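Local coordinates for protein polyphosphate kinase (Porphyromonas gingivalis, PDB 2O8R) that probably catalyses the reversible transfer of the terminal phosphate of ATP to a growing long-chain polyphosphate, at residues R88-F102 and E292-L306. The protein carries 3 engineered substitutions. Numbering follows the deposited sequence.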
loop_
_atom_site.group_PDB
_atom_site.type_symbol
_atom_site.label_atom_id
_atom_site.label_comp_id
_atom_site.label_asym_id
_atom_site.label_seq_id
_atom_site.Cartn_x
_atom_site.Cartn_y
_atom_site.Cartn_z
ATOM N N ARG A 88 -5.444 -0.081 -34.781
ATOM C CA ARG A 88 -4.168 -0.751 -34.960
ATOM C C ARG A 88 -3.230 0.047 -35.859
ATOM O O ARG A 88 -2.044 0.203 -35.558
ATOM C CB ARG A 88 -4.404 -2.140 -35.543
ATOM C CG ARG A 88 -3.149 -2.836 -35.973
ATOM C CD ARG A 88 -3.425 -4.175 -36.632
ATOM N NE ARG A 88 -2.166 -4.834 -36.938
ATOM C CZ ARG A 88 -1.586 -5.734 -36.153
ATOM N NH1 ARG A 88 -2.165 -6.110 -35.020
ATOM N NH2 ARG A 88 -0.427 -6.266 -36.511
ATOM N N GLU A 89 -3.777 0.568 -36.952
ATOM C CA GLU A 89 -2.990 1.338 -37.895
ATOM C C GLU A 89 -2.439 2.565 -37.216
ATOM O O GLU A 89 -1.261 2.877 -37.355
ATOM C CB GLU A 89 -3.821 1.716 -39.116
ATOM C CG GLU A 89 -3.931 0.590 -40.139
ATOM C CD GLU A 89 -4.608 1.015 -41.430
ATOM O OE1 GLU A 89 -4.861 2.229 -41.617
ATOM O OE2 GLU A 89 -4.883 0.123 -42.263
ATOM N N THR A 90 -3.295 3.234 -36.450
ATOM C CA THR A 90 -2.908 4.444 -35.742
ATOM C C THR A 90 -1.876 4.144 -34.674
ATOM O O THR A 90 -0.872 4.853 -34.577
ATOM C CB THR A 90 -4.134 5.172 -35.158
ATOM O OG1 THR A 90 -4.755 5.922 -36.201
ATOM C CG2 THR A 90 -3.738 6.140 -34.044
ATOM N N VAL A 91 -2.104 3.078 -33.904
ATOM C CA VAL A 91 -1.198 2.729 -32.810
ATOM C C VAL A 91 0.190 2.401 -33.341
ATOM O O VAL A 91 1.181 2.882 -32.811
ATOM C CB VAL A 91 -1.734 1.584 -31.932
ATOM C CG1 VAL A 91 -0.709 1.199 -30.885
ATOM C CG2 VAL A 91 -3.017 2.009 -31.243
ATOM N N ILE A 92 0.252 1.632 -34.422
ATOM C CA ILE A 92 1.532 1.278 -35.036
ATOM C C ILE A 92 2.320 2.521 -35.428
ATOM O O ILE A 92 3.541 2.577 -35.261
ATOM C CB ILE A 92 1.344 0.308 -36.231
ATOM C CG1 ILE A 92 0.987 -1.093 -35.719
ATOM C CG2 ILE A 92 2.596 0.242 -37.088
ATOM C CD1 ILE A 92 0.501 -2.044 -36.790
ATOM N N ARG A 93 1.600 3.532 -35.906
ATOM C CA ARG A 93 2.203 4.800 -36.284
ATOM C C ARG A 93 2.723 5.560 -35.054
ATOM O O ARG A 93 3.850 6.062 -35.052
ATOM C CB ARG A 93 1.207 5.644 -37.091
ATOM C CG ARG A 93 1.825 6.869 -37.748
ATOM C CD ARG A 93 0.790 7.847 -38.286
ATOM N NE ARG A 93 -0.234 8.205 -37.301
ATOM C CZ ARG A 93 -0.099 9.125 -36.344
ATOM N NH1 ARG A 93 1.031 9.809 -36.201
ATOM N NH2 ARG A 93 -1.107 9.359 -35.520
ATOM N N GLN A 94 1.908 5.613 -34.005
ATOM C CA GLN A 94 2.261 6.334 -32.782
ATOM C C GLN A 94 3.444 5.677 -32.096
ATOM O O GLN A 94 4.323 6.347 -31.542
ATOM C CB GLN A 94 1.064 6.384 -31.838
ATOM C CG GLN A 94 -0.073 7.208 -32.392
ATOM C CD GLN A 94 -1.198 7.416 -31.413
ATOM O OE1 GLN A 94 -1.495 6.554 -30.582
ATOM N NE2 GLN A 94 -1.845 8.572 -31.513
ATOM N N ASP A 95 3.463 4.353 -32.163
ATOM C CA ASP A 95 4.560 3.567 -31.650
ATOM C C ASP A 95 5.882 3.982 -32.276
ATOM O O ASP A 95 6.870 4.148 -31.572
ATOM C CB ASP A 95 4.304 2.089 -31.909
ATOM C CG ASP A 95 5.168 1.195 -31.050
ATOM O OD1 ASP A 95 5.348 1.511 -29.851
ATOM O OD2 ASP A 95 5.661 0.175 -31.573
ATOM N N GLU A 96 5.884 4.168 -33.595
ATOM C CA GLU A 96 7.087 4.556 -34.316
ATOM C C GLU A 96 7.572 5.930 -33.888
ATOM O O GLU A 96 8.779 6.157 -33.709
ATOM C CB GLU A 96 6.826 4.551 -35.812
ATOM C CG GLU A 96 6.653 3.169 -36.406
ATOM C CD GLU A 96 6.560 3.200 -37.921
ATOM O OE1 GLU A 96 6.810 4.274 -38.519
ATOM O OE2 GLU A 96 6.239 2.147 -38.511
ATOM N N LEU A 97 6.625 6.848 -33.736
ATOM C CA LEU A 97 6.919 8.151 -33.166
ATOM C C LEU A 97 7.546 8.036 -31.767
ATOM O O LEU A 97 8.587 8.649 -31.505
ATOM C CB LEU A 97 5.646 8.993 -33.113
ATOM C CG LEU A 97 5.739 10.376 -32.480
ATOM C CD1 LEU A 97 6.804 11.235 -33.161
ATOM C CD2 LEU A 97 4.392 11.030 -32.564
ATOM N N TYR A 98 6.912 7.248 -30.892
ATOM C CA TYR A 98 7.383 7.016 -29.526
ATOM C C TYR A 98 8.864 6.634 -29.476
ATOM O O TYR A 98 9.649 7.231 -28.733
ATOM C CB TYR A 98 6.539 5.916 -28.884
ATOM C CG TYR A 98 6.652 5.763 -27.378
ATOM C CD1 TYR A 98 5.642 6.224 -26.539
ATOM C CD2 TYR A 98 7.736 5.110 -26.799
ATOM C CE1 TYR A 98 5.722 6.063 -25.164
ATOM C CE2 TYR A 98 7.828 4.948 -25.419
ATOM C CZ TYR A 98 6.821 5.421 -24.613
ATOM O OH TYR A 98 6.919 5.258 -23.249
ATOM N N TYR A 99 9.251 5.652 -30.280
ATOM C CA TYR A 99 10.632 5.192 -30.273
ATOM C C TYR A 99 11.624 6.201 -30.854
ATOM O O TYR A 99 12.760 6.300 -30.384
ATOM C CB TYR A 99 10.741 3.824 -30.928
ATOM C CG TYR A 99 10.320 2.701 -30.000
ATOM C CD1 TYR A 99 11.229 2.112 -29.116
ATOM C CD2 TYR A 99 9.015 2.232 -29.993
ATOM C CE1 TYR A 99 10.846 1.084 -28.261
ATOM C CE2 TYR A 99 8.625 1.203 -29.144
ATOM C CZ TYR A 99 9.540 0.640 -28.284
ATOM O OH TYR A 99 9.140 -0.377 -27.463
ATOM N N ARG A 100 11.180 6.961 -31.852
ATOM C CA ARG A 100 11.951 8.086 -32.354
ATOM C C ARG A 100 12.232 9.085 -31.235
ATOM O O ARG A 100 13.372 9.476 -31.029
ATOM C CB ARG A 100 11.246 8.762 -33.533
ATOM C CG ARG A 100 11.740 8.295 -34.890
ATOM C CD ARG A 100 11.116 9.096 -36.019
ATOM N NE ARG A 100 9.775 8.621 -36.344
ATOM C CZ ARG A 100 8.674 9.364 -36.309
ATOM N NH1 ARG A 100 8.737 10.649 -35.979
ATOM N NH2 ARG A 100 7.505 8.816 -36.616
ATOM N N ILE A 101 11.203 9.469 -30.488
ATOM C CA ILE A 101 11.392 10.371 -29.355
ATOM C C ILE A 101 12.347 9.759 -28.339
ATOM O O ILE A 101 13.268 10.422 -27.872
ATOM C CB ILE A 101 10.053 10.737 -28.694
ATOM C CG1 ILE A 101 9.175 11.460 -29.705
ATOM C CG2 ILE A 101 10.262 11.677 -27.530
ATOM C CD1 ILE A 101 7.748 11.565 -29.313
ATOM N N PHE A 102 12.153 8.478 -28.042
ATOM C CA PHE A 102 12.933 7.806 -27.006
ATOM C C PHE A 102 14.413 7.675 -27.355
ATOM O O PHE A 102 15.284 8.046 -26.565
ATOM C CB PHE A 102 12.340 6.433 -26.696
ATOM C CG PHE A 102 13.041 5.712 -25.582
ATOM C CD1 PHE A 102 12.973 6.189 -24.277
ATOM C CD2 PHE A 102 13.762 4.554 -25.833
ATOM C CE1 PHE A 102 13.613 5.530 -23.247
ATOM C CE2 PHE A 102 14.403 3.893 -24.802
ATOM C CZ PHE A 102 14.333 4.384 -23.508
ATOM N N GLU A 292 -3.447 -10.939 -35.691
ATOM C CA GLU A 292 -4.236 -9.714 -35.567
ATOM C C GLU A 292 -3.925 -8.969 -34.270
ATOM O O GLU A 292 -3.785 -7.746 -34.269
ATOM C CB GLU A 292 -5.733 -10.038 -35.614
ATOM C CG GLU A 292 -6.136 -11.090 -36.647
ATOM C CD GLU A 292 -6.514 -10.502 -37.999
ATOM O OE1 GLU A 292 -5.875 -9.522 -38.444
ATOM O OE2 GLU A 292 -7.455 -11.035 -38.624
ATOM N N GLU A 293 -3.835 -9.714 -33.167
ATOM C CA GLU A 293 -3.519 -9.147 -31.850
ATOM C C GLU A 293 -2.010 -8.955 -31.652
ATOM O O GLU A 293 -1.584 -8.225 -30.752
ATOM C CB GLU A 293 -4.063 -10.043 -30.736
ATOM C CG GLU A 293 -5.476 -10.545 -30.965
ATOM C CD GLU A 293 -5.775 -11.824 -30.199
ATOM O OE1 GLU A 293 -4.875 -12.685 -30.087
ATOM O OE2 GLU A 293 -6.917 -11.974 -29.717
ATOM N N ALA A 294 -1.215 -9.620 -32.493
ATOM C CA ALA A 294 0.241 -9.520 -32.433
ATOM C C ALA A 294 0.744 -8.242 -33.095
ATOM O O ALA A 294 0.555 -8.039 -34.292
ATOM C CB ALA A 294 0.896 -10.744 -33.064
ATOM N N ILE A 295 1.368 -7.378 -32.300
ATOM C CA ILE A 295 1.936 -6.134 -32.800
ATOM C C ILE A 295 3.433 -6.131 -32.560
ATOM O O ILE A 295 3.885 -6.084 -31.417
ATOM C CB ILE A 295 1.346 -4.899 -32.090
ATOM C CG1 ILE A 295 -0.141 -5.094 -31.798
ATOM C CG2 ILE A 295 1.604 -3.638 -32.916
ATOM C CD1 ILE A 295 -0.736 -4.003 -30.946
ATOM N N ARG A 296 4.210 -6.189 -33.635
ATOM C CA ARG A 296 5.650 -6.066 -33.499
ATOM C C ARG A 296 6.038 -4.623 -33.211
ATOM O O ARG A 296 5.608 -3.702 -33.901
ATOM C CB ARG A 296 6.409 -6.631 -34.706
ATOM C CG ARG A 296 5.588 -6.904 -35.957
ATOM C CD ARG A 296 6.441 -7.630 -36.998
ATOM N NE ARG A 296 7.800 -7.088 -37.027
ATOM C CZ ARG A 296 8.191 -6.058 -37.776
ATOM N NH1 ARG A 296 7.334 -5.448 -38.587
ATOM N NH2 ARG A 296 9.447 -5.638 -37.718
ATOM N N SER A 297 6.828 -4.434 -32.162
ATOM C CA SER A 297 7.245 -3.105 -31.765
ATOM C C SER A 297 8.740 -3.057 -31.482
ATOM O O SER A 297 9.496 -3.929 -31.915
ATOM C CB SER A 297 6.466 -2.645 -30.539
ATOM O OG SER A 297 6.876 -3.380 -29.411
ATOM N N GLY A 298 9.149 -2.032 -30.742
ATOM C CA GLY A 298 10.554 -1.767 -30.480
ATOM C C GLY A 298 11.194 -2.724 -29.503
ATOM O O GLY A 298 10.608 -3.736 -29.113
ATOM N N ASN A 299 12.408 -2.386 -29.099
ATOM C CA ASN A 299 13.259 -3.317 -28.373
ATOM C C ASN A 299 13.010 -3.402 -26.864
ATOM O O ASN A 299 13.432 -4.368 -26.219
ATOM C CB ASN A 299 14.713 -2.971 -28.646
ATOM C CG ASN A 299 15.615 -4.129 -28.434
ATOM O OD1 ASN A 299 16.245 -4.245 -27.388
ATOM N ND2 ASN A 299 15.679 -5.020 -29.421
ATOM N N TYR A 300 12.342 -2.386 -26.309
ATOM C CA TYR A 300 11.918 -2.388 -24.902
ATOM C C TYR A 300 10.415 -2.181 -24.795
ATOM O O TYR A 300 9.871 -1.272 -25.420
ATOM C CB TYR A 300 12.648 -1.311 -24.094
ATOM C CG TYR A 300 14.138 -1.478 -24.114
ATOM C CD1 TYR A 300 14.768 -2.355 -23.238
ATOM C CD2 TYR A 300 14.922 -0.776 -25.029
ATOM C CE1 TYR A 300 16.153 -2.524 -23.263
ATOM C CE2 TYR A 300 16.297 -0.937 -25.064
ATOM C CZ TYR A 300 16.908 -1.807 -24.176
ATOM O OH TYR A 300 18.271 -1.962 -24.210
ATOM N N VAL A 301 9.752 -3.032 -24.013
ATOM C CA VAL A 301 8.304 -2.950 -23.842
ATOM C C VAL A 301 7.897 -2.581 -22.414
ATOM O O VAL A 301 8.724 -2.551 -21.497
ATOM C CB VAL A 301 7.587 -4.261 -24.261
ATOM C CG1 VAL A 301 7.907 -4.613 -25.712
ATOM C CG2 VAL A 301 7.943 -5.408 -23.335
ATOM N N ASN A 302 6.611 -2.307 -22.241
ATOM C CA ASN A 302 6.057 -1.899 -20.955
ATOM C C ASN A 302 6.710 -0.628 -20.442
ATOM O O ASN A 302 7.059 -0.520 -19.267
ATOM C CB ASN A 302 6.195 -3.010 -19.929
ATOM C CG ASN A 302 5.005 -3.105 -19.032
ATOM O OD1 ASN A 302 3.981 -3.684 -19.406
ATOM N ND2 ASN A 302 5.124 -2.552 -17.830
ATOM N N LEU A 303 6.856 0.342 -21.336
ATOM C CA LEU A 303 7.631 1.525 -21.030
ATOM C C LEU A 303 6.924 2.536 -20.134
ATOM O O LEU A 303 7.415 3.644 -19.956
ATOM C CB LEU A 303 8.120 2.181 -22.307
ATOM C CG LEU A 303 9.284 1.442 -22.946
ATOM C CD1 LEU A 303 9.592 2.087 -24.280
ATOM C CD2 LEU A 303 10.492 1.498 -22.038
ATOM N N GLN A 304 5.787 2.158 -19.555
ATOM C CA GLN A 304 5.137 3.011 -18.577
ATOM C C GLN A 304 5.980 3.019 -17.318
ATOM O O GLN A 304 5.815 3.891 -16.459
ATOM C CB GLN A 304 3.719 2.545 -18.265
ATOM C CG GLN A 304 3.559 1.038 -18.060
ATOM C CD GLN A 304 3.123 0.362 -19.338
ATOM O OE1 GLN A 304 3.830 0.399 -20.340
ATOM N NE2 GLN A 304 1.938 -0.231 -19.325
ATOM N N ASP A 305 6.891 2.045 -17.232
ATOM C CA ASP A 305 7.888 1.970 -16.162
ATOM C C ASP A 305 8.904 3.096 -16.242
ATOM O O ASP A 305 9.724 3.233 -15.337
ATOM C CB ASP A 305 8.651 0.643 -16.188
ATOM C CG ASP A 305 7.762 -0.562 -15.940
ATOM O OD1 ASP A 305 6.616 -0.388 -15.473
ATOM O OD2 ASP A 305 8.219 -1.693 -16.215
ATOM N N LEU A 306 8.869 3.890 -17.315
ATOM C CA LEU A 306 9.747 5.061 -17.401
ATOM C C LEU A 306 9.490 6.028 -16.248
ATOM O O LEU A 306 10.380 6.763 -15.836
ATOM C CB LEU A 306 9.641 5.765 -18.758
ATOM C CG LEU A 306 10.330 5.071 -19.951
ATOM C CD1 LEU A 306 10.340 5.978 -21.155
ATOM C CD2 LEU A 306 11.755 4.629 -19.644
#
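The guanidinium of Arg88 reaches the backbone carbonyl of Ala294 at the start of strand 294-297, NH2 donating to Ala294 O over 3.0 Å. That oxygen lies at the edge of the guanidinium and nearly in its plane, and the bond is fairly straight, with an N-H...O angle of 162°; NH1 adds a weak second bond to the same oxygen. The arginine side chain is extended as far as NE, with CG anti to the backbone N (chi1 171°), which carries the guanidinium out to the strand. One residue on, CG2 of Ile295 lies 3.8 Å from CG1 of Ile92, a small apolar contact one helical turn beyond the arginine. At Ser297 the side chain turns to the helix, and its CB meets the carboxylate of Asp95.

Strand 294-297 is an outermost strand of the mixed sheet in the middle domain of this PPK1-family enzyme, paired in parallel with strand 268-272. Helix 83-112 of the N-terminal domain runs alongside it, the two short axes 20° from parallel and 9.7 Å apart, so the contact joins the two domains.

Where the strand ends, Gly298 packs on Tyr99: its CA sits over one ring face, offset toward the rim, 3.7 Å from the centroid, in a CH-pi contact. Tyr300 O lies at the edge of the same ring, a modelled 2.3 Å from Tyr99 OH; a hydrogen bond from the phenol is likely, but its length is doubtful. The ring of Tyr300 instead stacks on Phe208, and its hydroxyl bonds to Asp211. In the 3-10 segment, CD1 of Leu303 touches both tyrosines, 3.5 Å from Tyr98 CE2 and 4.3 Å from Tyr99 CZ. Last along the chain, CD1 of Leu306 rests 3.9 Å from CE1 of Phe102.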